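Local coordinates for protein urea carboxylase (Thermus thermophilus, PDB 3OEP) that is of unknown function but resembles KipI and KipA joined in a single chain, and is not the allophanate hydrolase it was once taken for, at residues G443-P448 / A470-R475. Numbering follows the deposited sequence.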
loop_
_atom_site.group_PDB
_atom_site.type_symbol
_atom_site.label_atom_id
_atom_site.label_comp_id
_atom_site.label_asym_id
_atom_site.label_seq_id
_atom_site.Cartn_x
_atom_site.Cartn_y
_atom_site.Cartn_z
ATOM N N GLY A 443 -3.341 -8.214 -6.288
ATOM C CA GLY A 443 -3.286 -9.633 -6.617
ATOM C C GLY A 443 -2.205 -9.970 -7.625
ATOM O O GLY A 443 -2.061 -11.124 -8.017
ATOM N N GLY A 444 -1.427 -8.971 -8.039
ATOM C CA GLY A 444 -0.312 -9.216 -8.946
ATOM C C GLY A 444 0.667 -10.238 -8.393
ATOM O O GLY A 444 1.051 -10.166 -7.223
ATOM N N VAL A 445 1.066 -11.194 -9.228
ATOM C CA VAL A 445 2.082 -12.163 -8.854
ATOM C C VAL A 445 3.402 -11.626 -9.399
ATOM O O VAL A 445 3.695 -11.745 -10.587
ATOM C CB VAL A 445 1.789 -13.573 -9.393
ATOM C CG1 VAL A 445 2.865 -14.558 -8.934
ATOM C CG2 VAL A 445 0.401 -14.033 -8.937
ATOM N N GLN A 446 4.170 -11.001 -8.515
ATOM C CA GLN A 446 5.404 -10.330 -8.883
ATOM C C GLN A 446 6.548 -11.325 -8.905
ATOM O O GLN A 446 6.776 -12.016 -7.921
ATOM C CB GLN A 446 5.700 -9.225 -7.868
ATOM C CG GLN A 446 6.837 -8.319 -8.239
ATOM C CD GLN A 446 6.957 -7.154 -7.285
ATOM O OE1 GLN A 446 6.423 -6.071 -7.534
ATOM N NE2 GLN A 446 7.651 -7.374 -6.179
ATOM N N VAL A 447 7.269 -11.394 -10.024
ATOM C CA VAL A 447 8.360 -12.358 -10.193
ATOM C C VAL A 447 9.620 -11.647 -10.699
ATOM O O VAL A 447 9.707 -11.272 -11.872
ATOM C CB VAL A 447 7.970 -13.498 -11.164
ATOM C CG1 VAL A 447 9.042 -14.585 -11.165
ATOM C CG2 VAL A 447 6.612 -14.089 -10.781
ATOM N N PRO A 448 10.601 -11.443 -9.806
ATOM C CA PRO A 448 11.821 -10.762 -10.209
ATOM C C PRO A 448 12.724 -11.706 -10.996
ATOM O O PRO A 448 12.513 -12.913 -10.960
ATOM C CB PRO A 448 12.465 -10.395 -8.878
ATOM C CG PRO A 448 12.039 -11.484 -7.945
ATOM C CD PRO A 448 10.680 -11.951 -8.423
ATOM N N ALA A 470 1.233 -12.933 -13.908
ATOM C CA ALA A 470 -0.096 -13.390 -13.556
ATOM C C ALA A 470 -0.691 -12.524 -12.456
ATOM O O ALA A 470 0.019 -11.741 -11.812
ATOM C CB ALA A 470 -0.045 -14.846 -13.114
ATOM N N LEU A 471 -1.999 -12.674 -12.274
ATOM C CA LEU A 471 -2.760 -12.039 -11.210
ATOM C C LEU A 471 -3.595 -13.102 -10.524
ATOM O O LEU A 471 -4.199 -13.940 -11.190
ATOM C CB LEU A 471 -3.727 -10.993 -11.780
ATOM C CG LEU A 471 -3.229 -9.978 -12.798
ATOM C CD1 LEU A 471 -4.402 -9.162 -13.342
ATOM C CD2 LEU A 471 -2.192 -9.082 -12.169
ATOM N N VAL A 472 -3.659 -13.063 -9.197
ATOM C CA VAL A 472 -4.634 -13.882 -8.482
ATOM C C VAL A 472 -6.024 -13.282 -8.681
ATOM O O VAL A 472 -6.221 -12.068 -8.535
ATOM C CB VAL A 472 -4.316 -13.982 -6.981
ATOM C CG1 VAL A 472 -5.440 -14.717 -6.238
ATOM C CG2 VAL A 472 -2.975 -14.692 -6.777
ATOM N N ASP A 473 -6.976 -14.139 -9.031
ATOM C CA ASP A 473 -8.375 -13.757 -9.205
ATOM C C ASP A 473 -8.861 -13.015 -7.956
ATOM O O ASP A 473 -8.672 -13.503 -6.851
ATOM C CB ASP A 473 -9.211 -15.015 -9.437
ATOM C CG ASP A 473 -10.615 -14.716 -9.923
ATOM O OD1 ASP A 473 -10.964 -15.159 -11.044
ATOM O OD2 ASP A 473 -11.377 -14.052 -9.195
ATOM N N PRO A 474 -9.484 -11.834 -8.131
ATOM C CA PRO A 474 -9.941 -11.071 -6.959
ATOM C C PRO A 474 -10.850 -11.861 -6.012
ATOM O O PRO A 474 -10.859 -11.592 -4.808
ATOM C CB PRO A 474 -10.691 -9.879 -7.574
ATOM C CG PRO A 474 -10.944 -10.247 -8.982
ATOM C CD PRO A 474 -9.828 -11.149 -9.389
ATOM N N ARG A 475 -11.586 -12.837 -6.542
ATOM C CA ARG A 475 -12.444 -13.702 -5.713
ATOM C C ARG A 475 -11.684 -14.567 -4.699
ATOM O O ARG A 475 -12.288 -15.064 -3.742
ATOM C CB ARG A 475 -13.316 -14.599 -6.601
ATOM C CG ARG A 475 -14.354 -13.843 -7.397
ATOM C CD ARG A 475 -15.046 -14.739 -8.416
ATOM N NE ARG A 475 -14.155 -15.083 -9.524
ATOM C CZ ARG A 475 -14.512 -15.802 -10.584
ATOM N NH1 ARG A 475 -15.753 -16.268 -10.703
ATOM N NH2 ARG A 475 -13.623 -16.060 -11.534
#
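Gly-444 and Leu-471 face each other as an antiparallel, non-hydrogen-bonded pair, their CA atoms 4.4 Å apart, where strands 444-447 and 470-472 run at 137° between their directions. Two backbone hydrogen bonds flank the pair, Val-472 N to Gly-443 O at 2.8 Å and Val-445 N to Ala-470 O at 2.8 Å. Leu-471 CA-H makes an additional, weaker CA-H...O contact with Gly-443 O. Gly-443 has a positive phi (86°), in the left-handed region that glycine enters readily. On the Leu-471 side of the sheet, the CD2 methyl of Leu-471 lies 3.7 Å from Gly-444 CA, so the leucine packs directly on the glycine backbone. The valines meet by one branch each: Val-445 CG2 approaches Val-472 CG2 to 4.1 Å and Ala-470 CB to 4.3 Å. Val-445 has CG1 anti to its N (chi1 -178°), which leaves CG2 beside that N, near Ala-470 O. Past the strand end, Arg-475 holds the Asp-473 carboxylate side-on in a salt bridge, NH2 to OD1 at 2.8 Å and NE to OD2 at 3.0 Å; the carboxylate oxygens lie almost in the guanidinium plane, but both nitrogens stand well out of the carboxylate plane on its syn side. The anti lone pair of OD2 takes Arg-475 N, closing an Asx turn. In the C-terminal of the two cyclophilin-like regions, strand 467-472 lies between 444-447 and 390-396, whose Leu-394 packs on Val-445 and Ala-470; strand 454-456 borders 444-447 on its other side, with Val-455 against Val-472.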